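Local coordinates for microcin B17-processing protein McbD (Escherichia coli str. K-12 substr. MG1655, PDB 6GRH) that is needed to process the inactive microcin B17 precursor McbA into the active peptide antibiotic, as a YcaO-family protein assembled with McbB and McbC, at residues Ile55-Tyr58 with Phe59-Arg62; Leu269-Phe272 with Leu273-Gly276; Asn294-Glu297 with Ser298-Leu302. The protein carries 1 engineered substitution. All blocks are in the same frame, centred on the assembly; numbering follows the deposited sequence.

Contact 1 of 3, residues Ile55-Tyr58 with Phe59-Arg62; sequences IGEY and FERR
E57 and R61, one helical turn apart, form a short salt bridge in which OE2 of E57 lies 2.5 Å from NH1 of R61. The carboxylate and guanidinium planes are turned 53° against each other. The first torsion of the glutamate (chi1 -178°) carries CG over one face of the guanidinium, and the bend at chi2 (68°) turns the carboxylate so that OE2 meets NH1. NH2 of R61 binds the backbone O of T39, and this second anchor ties the pair to the chain ahead of strand 41-45.

Y58 and R62 pack ring against guanidinium. CE2 of the tyrosine lies over one face of the guanidinium, 3.8 Å from CZ of R62 and offset toward the rim of that group. The aliphatic part of the arginine also touches the phenol, with CD 3.3 Å from OH of Y58. The polar ends are held from outside: Y58 OH bonds D34, and R62 NE forms a salt bridge with E67.

All of this lies on helix 47-66 of the YcaO domain, in the part that matches the ATP- and magnesium-binding family. Its backbone runs regularly through four i to i+4 bonds, among them R62 N to Y58 O at 2.9 Å.

The apolar contact is between I55 and F59, whose side chains run side by side. CG2 of the isoleucine approaches CD2 of the phenylalanine at 3.8 Å. The same ring receives I55 O at its edge, in plane, and it stacks with F153. Two McbB chains pack here, I285 of one and L219 of the other both against F59.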
loop_
_atom_site.group_PDB
_atom_site.type_symbol
_atom_site.label_atom_id
_atom_site.label_comp_id
_atom_site.label_asym_id
_atom_site.label_seq_id
_atom_site.Cartn_x
_atom_site.Cartn_y
_atom_site.Cartn_z
ATOM N N ILE E 55 -13.218 -26.976 -6.155
ATOM C CA ILE E 55 -12.931 -26.872 -7.597
ATOM C C ILE E 55 -13.189 -28.233 -8.298
ATOM O O ILE E 55 -13.813 -28.278 -9.332
ATOM C CB ILE E 55 -11.480 -26.418 -7.868
ATOM C CG1 ILE E 55 -11.244 -24.997 -7.354
ATOM C CG2 ILE E 55 -11.125 -26.483 -9.372
ATOM C CD1 ILE E 55 -9.781 -24.693 -7.133
ATOM N N GLY E 56 -12.656 -29.308 -7.740
ATOM C CA GLY E 56 -12.868 -30.663 -8.256
ATOM C C GLY E 56 -14.309 -31.112 -8.278
ATOM O O GLY E 56 -14.767 -31.679 -9.263
ATOM N N GLU E 57 -15.051 -30.813 -7.221
ATOM C CA GLU E 57 -16.481 -31.097 -7.154
ATOM C C GLU E 57 -17.244 -30.344 -8.257
ATOM O O GLU E 57 -18.117 -30.917 -8.921
ATOM C CB GLU E 57 -17.009 -30.703 -5.764
ATOM C CG GLU E 57 -18.490 -30.967 -5.489
ATOM C CD GLU E 57 -18.824 -32.441 -5.417
ATOM O OE1 GLU E 57 -18.057 -33.189 -4.793
ATOM O OE2 GLU E 57 -19.847 -32.837 -6.017
ATOM N N TYR E 58 -16.883 -29.079 -8.462
ATOM C CA TYR E 58 -17.461 -28.292 -9.524
ATOM C C TYR E 58 -17.163 -28.897 -10.908
ATOM O O TYR E 58 -18.084 -29.060 -11.704
ATOM C CB TYR E 58 -16.945 -26.834 -9.482
ATOM C CG TYR E 58 -17.423 -26.065 -10.668
ATOM C CD1 TYR E 58 -18.730 -25.654 -10.737
ATOM C CD2 TYR E 58 -16.585 -25.784 -11.734
ATOM C CE1 TYR E 58 -19.212 -24.958 -11.834
ATOM C CE2 TYR E 58 -17.066 -25.089 -12.852
ATOM C CZ TYR E 58 -18.373 -24.695 -12.891
ATOM O OH TYR E 58 -18.854 -23.998 -13.956
ATOM N N PHE E 59 -15.896 -29.188 -11.200
ATOM C CA PHE E 59 -15.541 -29.768 -12.495
ATOM C C PHE E 59 -16.284 -31.101 -12.712
ATOM O O PHE E 59 -16.799 -31.352 -13.807
ATOM C CB PHE E 59 -14.049 -30.029 -12.628
ATOM C CG PHE E 59 -13.269 -28.914 -13.257
ATOM C CD1 PHE E 59 -13.012 -28.926 -14.630
ATOM C CD2 PHE E 59 -12.701 -27.901 -12.484
ATOM C CE1 PHE E 59 -12.255 -27.915 -15.229
ATOM C CE2 PHE E 59 -11.932 -26.883 -13.069
ATOM C CZ PHE E 59 -11.693 -26.896 -14.441
ATOM N N GLU E 60 -16.329 -31.925 -11.667
ATOM C CA GLU E 60 -17.000 -33.229 -11.738
ATOM C C GLU E 60 -18.488 -33.086 -12.079
ATOM O O GLU E 60 -18.961 -33.663 -13.032
ATOM C CB GLU E 60 -16.883 -33.973 -10.408
ATOM C CG GLU E 60 -17.552 -35.334 -10.421
ATOM C CD GLU E 60 -17.893 -35.837 -9.026
ATOM O OE1 GLU E 60 -16.996 -35.782 -8.171
ATOM O OE2 GLU E 60 -19.053 -36.287 -8.808
ATOM N N ARG E 61 -19.202 -32.332 -11.264
ATOM C CA ARG E 61 -20.636 -32.152 -11.432
ATOM C C ARG E 61 -21.003 -31.443 -12.714
ATOM O O ARG E 61 -21.985 -31.821 -13.372
ATOM C CB ARG E 61 -21.236 -31.450 -10.212
ATOM C CG ARG E 61 -21.050 -32.311 -8.965
ATOM C CD ARG E 61 -22.303 -32.457 -8.131
ATOM N NE ARG E 61 -22.601 -31.181 -7.530
ATOM C CZ ARG E 61 -22.435 -30.861 -6.250
ATOM N NH1 ARG E 61 -21.981 -31.731 -5.346
ATOM N NH2 ARG E 61 -22.775 -29.647 -5.867
ATOM N N ARG E 62 -20.213 -30.451 -13.101
ATOM C CA ARG E 62 -20.445 -29.796 -14.375
ATOM C C ARG E 62 -20.307 -30.776 -15.542
ATOM O O ARG E 62 -21.109 -30.755 -16.488
ATOM C CB ARG E 62 -19.525 -28.598 -14.580
ATOM C CG ARG E 62 -19.841 -27.851 -15.869
ATOM C CD ARG E 62 -18.952 -26.624 -16.025
ATOM N NE ARG E 62 -17.524 -26.950 -16.167
ATOM C CZ ARG E 62 -16.584 -26.071 -16.531
ATOM N NH1 ARG E 62 -16.864 -24.785 -16.796
ATOM N NH2 ARG E 62 -15.358 -26.475 -16.667
#

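Contact 2 of 3, residues Leu269-Phe272 with Leu273-Gly276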
loop_
_atom_site.group_PDB
_atom_site.type_symbol
_atom_site.label_atom_id
_atom_site.label_comp_id
_atom_site.label_asym_id
_atom_site.label_seq_id
_atom_site.Cartn_x
_atom_site.Cartn_y
_atom_site.Cartn_z
ATOM N N LEU E 269 -26.979 -27.778 5.405
ATOM C CA LEU E 269 -28.402 -27.779 5.726
ATOM C C LEU E 269 -28.743 -26.772 6.827
ATOM O O LEU E 269 -29.739 -26.071 6.719
ATOM C CB LEU E 269 -28.893 -29.174 6.090
ATOM C CG LEU E 269 -30.389 -29.320 6.364
ATOM C CD1 LEU E 269 -31.272 -28.656 5.315
ATOM C CD2 LEU E 269 -30.689 -30.807 6.446
ATOM N N HIS E 270 -27.901 -26.656 7.850
ATOM C CA HIS E 270 -28.122 -25.651 8.915
ATOM C C HIS E 270 -28.221 -24.233 8.330
ATOM O O HIS E 270 -29.118 -23.485 8.700
ATOM C CB HIS E 270 -27.006 -25.696 9.974
ATOM C CG HIS E 270 -27.180 -24.699 11.071
ATOM N ND1 HIS E 270 -27.984 -24.931 12.164
ATOM C CD2 HIS E 270 -26.679 -23.451 11.226
ATOM C CE1 HIS E 270 -27.958 -23.874 12.955
ATOM N NE2 HIS E 270 -27.179 -22.958 12.404
ATOM N N ASN E 271 -27.325 -23.911 7.399
ATOM C CA ASN E 271 -27.268 -22.585 6.802
ATOM C C ASN E 271 -28.416 -22.306 5.837
ATOM O O ASN E 271 -28.896 -21.163 5.754
ATOM C CB ASN E 271 -25.940 -22.370 6.087
ATOM C CG ASN E 271 -24.800 -22.095 7.053
ATOM O OD1 ASN E 271 -25.018 -21.713 8.206
ATOM N ND2 ASN E 271 -23.589 -22.270 6.581
ATOM N N PHE E 272 -28.828 -23.351 5.122
ATOM C CA PHE E 272 -30.066 -23.334 4.342
ATOM C C PHE E 272 -31.260 -22.979 5.261
ATOM O O PHE E 272 -32.037 -22.045 4.964
ATOM C CB PHE E 272 -30.263 -24.688 3.636
ATOM C CG PHE E 272 -31.447 -24.722 2.721
ATOM C CD1 PHE E 272 -32.713 -24.987 3.220
ATOM C CD2 PHE E 272 -31.300 -24.422 1.369
ATOM C CE1 PHE E 272 -33.825 -24.982 2.376
ATOM C CE2 PHE E 272 -32.406 -24.421 0.523
ATOM C CZ PHE E 272 -33.664 -24.694 1.028
ATOM N N LEU E 273 -31.367 -23.664 6.400
ATOM C CA LEU E 273 -32.502 -23.448 7.314
ATOM C C LEU E 273 -32.520 -22.099 8.054
ATOM O O LEU E 273 -33.586 -21.554 8.276
ATOM C CB LEU E 273 -32.632 -24.600 8.323
ATOM C CG LEU E 273 -32.928 -25.989 7.745
ATOM C CD1 LEU E 273 -32.659 -27.048 8.804
ATOM C CD2 LEU E 273 -34.365 -26.088 7.247
ATOM N N ILE E 274 -31.368 -21.559 8.434
ATOM C CA ILE E 274 -31.326 -20.235 9.097
ATOM C C ILE E 274 -31.330 -19.095 8.072
ATOM O O ILE E 274 -31.628 -17.950 8.409
ATOM C CB ILE E 274 -30.139 -20.084 10.080
ATOM C CG1 ILE E 274 -28.784 -20.111 9.360
ATOM C CG2 ILE E 274 -30.205 -21.169 11.140
ATOM C CD1 ILE E 274 -27.651 -19.551 10.188
ATOM N N GLY E 275 -30.974 -19.412 6.831
ATOM C CA GLY E 275 -31.188 -18.512 5.707
ATOM C C GLY E 275 -32.657 -18.301 5.339
ATOM O O GLY E 275 -32.985 -17.307 4.720
ATOM N N GLY E 276 -33.541 -19.227 5.715
ATOM C CA GLY E 276 -34.971 -19.122 5.409
ATOM C C GLY E 276 -35.320 -19.392 3.949
ATOM O O GLY E 276 -36.377 -18.959 3.476
#
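I274 rests its side chain on the preceding turn, where H270 and N271 receive it. Its CB sits 3.8 Å from the backbone O of H270. From there the chain forks. CG1, placed between the backbone N and the carbonyl carbon (chi1 66°), runs past that carbonyl at 3.5 Å from H270 O and carries CD1 on toward N271. At the tip, CD1 comes within 3.9 Å of OD1 of N271, with the two side chains pointing the same way. The other branch, CG2, settles over one face of the H270 imidazole in a CH-pi contact, 4.1 Å from the ring centroid and displaced toward the rim on the NE2 side. NE2 of that ring is hydrogen-bonded to E5 of a McbC chain, which also packs on I274.

This is the last turn of helix 251-275, in contact with McbC. On another side of the helix, CD1 of L269 meets CG of L273 at 4.0 Å, the two leucines crossing at a slant. L269 and F272 both lean on M291 of helix 285-292. L273 N to L269 O is a good bond, and G275 N still reaches N271 O at 2.9 Å, although the donor stands 37° out of the carbonyl plane. G276 leaves the helix with positive phi (74°), its N bonding only weakly to F272 O.

Contact 3 of 3, residues Asn294-Glu297 with Ser298-Leu302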
loop_
_atom_site.group_PDB
_atom_site.type_symbol
_atom_site.label_atom_id
_atom_site.label_comp_id
_atom_site.label_asym_id
_atom_site.label_seq_id
_atom_site.Cartn_x
_atom_site.Cartn_y
_atom_site.Cartn_z
ATOM N N ASN E 294 -34.340 -35.127 7.980
ATOM C CA ASN E 294 -33.793 -34.356 9.115
ATOM C C ASN E 294 -34.734 -34.450 10.311
ATOM O O ASN E 294 -35.464 -33.512 10.636
ATOM C CB ASN E 294 -33.532 -32.874 8.720
ATOM C CG ASN E 294 -33.009 -32.033 9.877
ATOM O OD1 ASN E 294 -32.343 -32.535 10.780
ATOM N ND2 ASN E 294 -33.318 -30.755 9.858
ATOM N N LYS E 295 -34.712 -35.610 10.959
ATOM C CA LYS E 295 -35.501 -35.859 12.158
ATOM C C LYS E 295 -34.842 -36.975 12.960
ATOM O O LYS E 295 -34.163 -37.842 12.406
ATOM C CB LYS E 295 -36.957 -36.196 11.824
ATOM C CG LYS E 295 -37.153 -37.262 10.761
ATOM C CD LYS E 295 -38.536 -37.172 10.124
ATOM C CE LYS E 295 -38.593 -37.934 8.808
ATOM N NZ LYS E 295 -38.893 -39.383 8.968
ATOM N N TYR E 296 -35.030 -36.925 14.268
ATOM C CA TYR E 296 -34.384 -37.858 15.173
ATOM C C TYR E 296 -34.662 -39.324 14.814
ATOM O O TYR E 296 -33.787 -40.173 14.986
ATOM C CB TYR E 296 -34.805 -37.556 16.612
ATOM C CG TYR E 296 -34.013 -38.306 17.652
ATOM C CD1 TYR E 296 -32.652 -38.053 17.831
ATOM C CD2 TYR E 296 -34.631 -39.243 18.492
ATOM C CE1 TYR E 296 -31.920 -38.740 18.784
ATOM C CE2 TYR E 296 -33.905 -39.929 19.449
ATOM C CZ TYR E 296 -32.551 -39.666 19.587
ATOM O OH TYR E 296 -31.817 -40.335 20.527
ATOM N N GLU E 297 -35.854 -39.600 14.271
ATOM C CA GLU E 297 -36.264 -40.964 13.906
ATOM C C GLU E 297 -35.386 -41.593 12.819
ATOM O O GLU E 297 -35.315 -42.823 12.728
ATOM C CB GLU E 297 -37.736 -41.052 13.456
ATOM C CG GLU E 297 -38.762 -40.391 14.380
ATOM C CD GLU E 297 -39.008 -38.923 14.021
ATOM O OE1 GLU E 297 -38.324 -38.024 14.595
ATOM O OE2 GLU E 297 -39.875 -38.671 13.142
ATOM N N SER E 298 -34.760 -40.774 11.978
ATOM C CA SER E 298 -33.761 -41.291 11.038
ATOM C C SER E 298 -32.580 -41.915 11.808
ATOM O O SER E 298 -32.149 -43.030 11.484
ATOM C CB SER E 298 -33.287 -40.183 10.085
ATOM O OG SER E 298 -34.344 -39.771 9.231
ATOM N N PHE E 299 -32.106 -41.210 12.847
ATOM C CA PHE E 299 -30.993 -41.663 13.704
ATOM C C PHE E 299 -31.337 -42.950 14.451
ATOM O O PHE E 299 -30.581 -43.920 14.395
ATOM C CB PHE E 299 -30.608 -40.547 14.694
ATOM C CG PHE E 299 -29.464 -40.888 15.608
ATOM C CD1 PHE E 299 -28.181 -41.082 15.103
ATOM C CD2 PHE E 299 -29.658 -40.979 16.986
ATOM C CE1 PHE E 299 -27.109 -41.367 15.950
ATOM C CE2 PHE E 299 -28.593 -41.284 17.842
ATOM C CZ PHE E 299 -27.317 -41.466 17.321
ATOM N N THR E 300 -32.471 -42.956 15.143
ATOM C CA THR E 300 -32.896 -44.144 15.900
ATOM C C THR E 300 -33.191 -45.335 14.997
ATOM O O THR E 300 -32.754 -46.436 15.297
ATOM C CB THR E 300 -34.141 -43.883 16.757
ATOM O OG1 THR E 300 -35.164 -43.319 15.938
ATOM C CG2 THR E 300 -33.815 -42.930 17.898
ATOM N N ASP E 301 -33.927 -45.116 13.908
ATOM C CA ASP E 301 -34.198 -46.187 12.947
ATOM C C ASP E 301 -32.920 -46.886 12.432
ATOM O O ASP E 301 -32.891 -48.124 12.319
ATOM C CB ASP E 301 -35.003 -45.678 11.760
ATOM C CG ASP E 301 -35.148 -46.723 10.677
ATOM O OD1 ASP E 301 -35.888 -47.717 10.880
ATOM O OD2 ASP E 301 -34.478 -46.569 9.640
ATOM N N LEU E 302 -31.877 -46.112 12.127
ATOM C CA LEU E 302 -30.603 -46.720 11.723
ATOM C C LEU E 302 -29.926 -47.487 12.873
ATOM O O LEU E 302 -29.585 -48.662 12.712
ATOM C CB LEU E 302 -29.643 -45.683 11.105
ATOM C CG LEU E 302 -29.986 -45.254 9.676
ATOM C CD1 LEU E 302 -29.117 -44.089 9.253
ATOM C CD2 LEU E 302 -29.827 -46.398 8.687
#
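The carbonyl oxygen of E297 takes two donors from the next turn. D301 N reaches it at 2.9 Å, while the hydroxyl OG1 of T300 adds a weak bond at 3.3 Å. The amide of D301 arrives well above the carbonyl plane, 39° out of it. These bonds belong to the first turns of helix 296-304, a short helix lying against strands 224-231 and 241-248 of the five-stranded mixed sheet. T300 OG1 owes its place to chi1 (52°), which sets the hydroxyl between the backbone N and the carbonyl carbon and turns it back along the helix.

The same rotamer sends the other branch of T300 toward Y296. CG2 stands 3.4 Å from CE2 of that ring, the two side chains crossing at about a right angle. Y296 is anchored through its backbone as well, since its O accepts T300 N in the carbonyl plane. The phenol ring also meets F299, CE1 of Y296 lying 3.7 Å from CD2 of F299, and the two ring planes are inclined at 43°. F299 continues inward to L229 and Y241 of the sheet, whereas Y296 touches K233 in a loop.

Entry into the helix is made by K295, whose O accepts S298 N at 3.0 Å. That donor, too, approaches from above the carbonyl plane of its acceptor. S298 then turns its hydroxyl back to the chain just ahead, where OG bonds C293 O. Across the start of the turn, CG of K295 passes 4.1 Å from OG of S298.

The three contacts follow one another along the chain, each within a single helix: contact 1 on helix 47-66, contact 2 at the C-terminal end of helix 251-275, and contact 3 at the start of helix 296-304. Contacts 1 and 2 have centres about 23 Å apart and nearest atoms about 12 Å apart, without touching. Contacts 1 and 3 stand on opposite sides of the chain's centre, with centres about 31 Å apart. Contacts 2 and 3 touch, L273 CD1 lying 3.9 Å from N294 ND2. Contact 1 faces McbB and contact 2 faces McbC, while contact 3 meets no other protein chain and lies against the mixed sheet that includes strands 224-231 and 241-248.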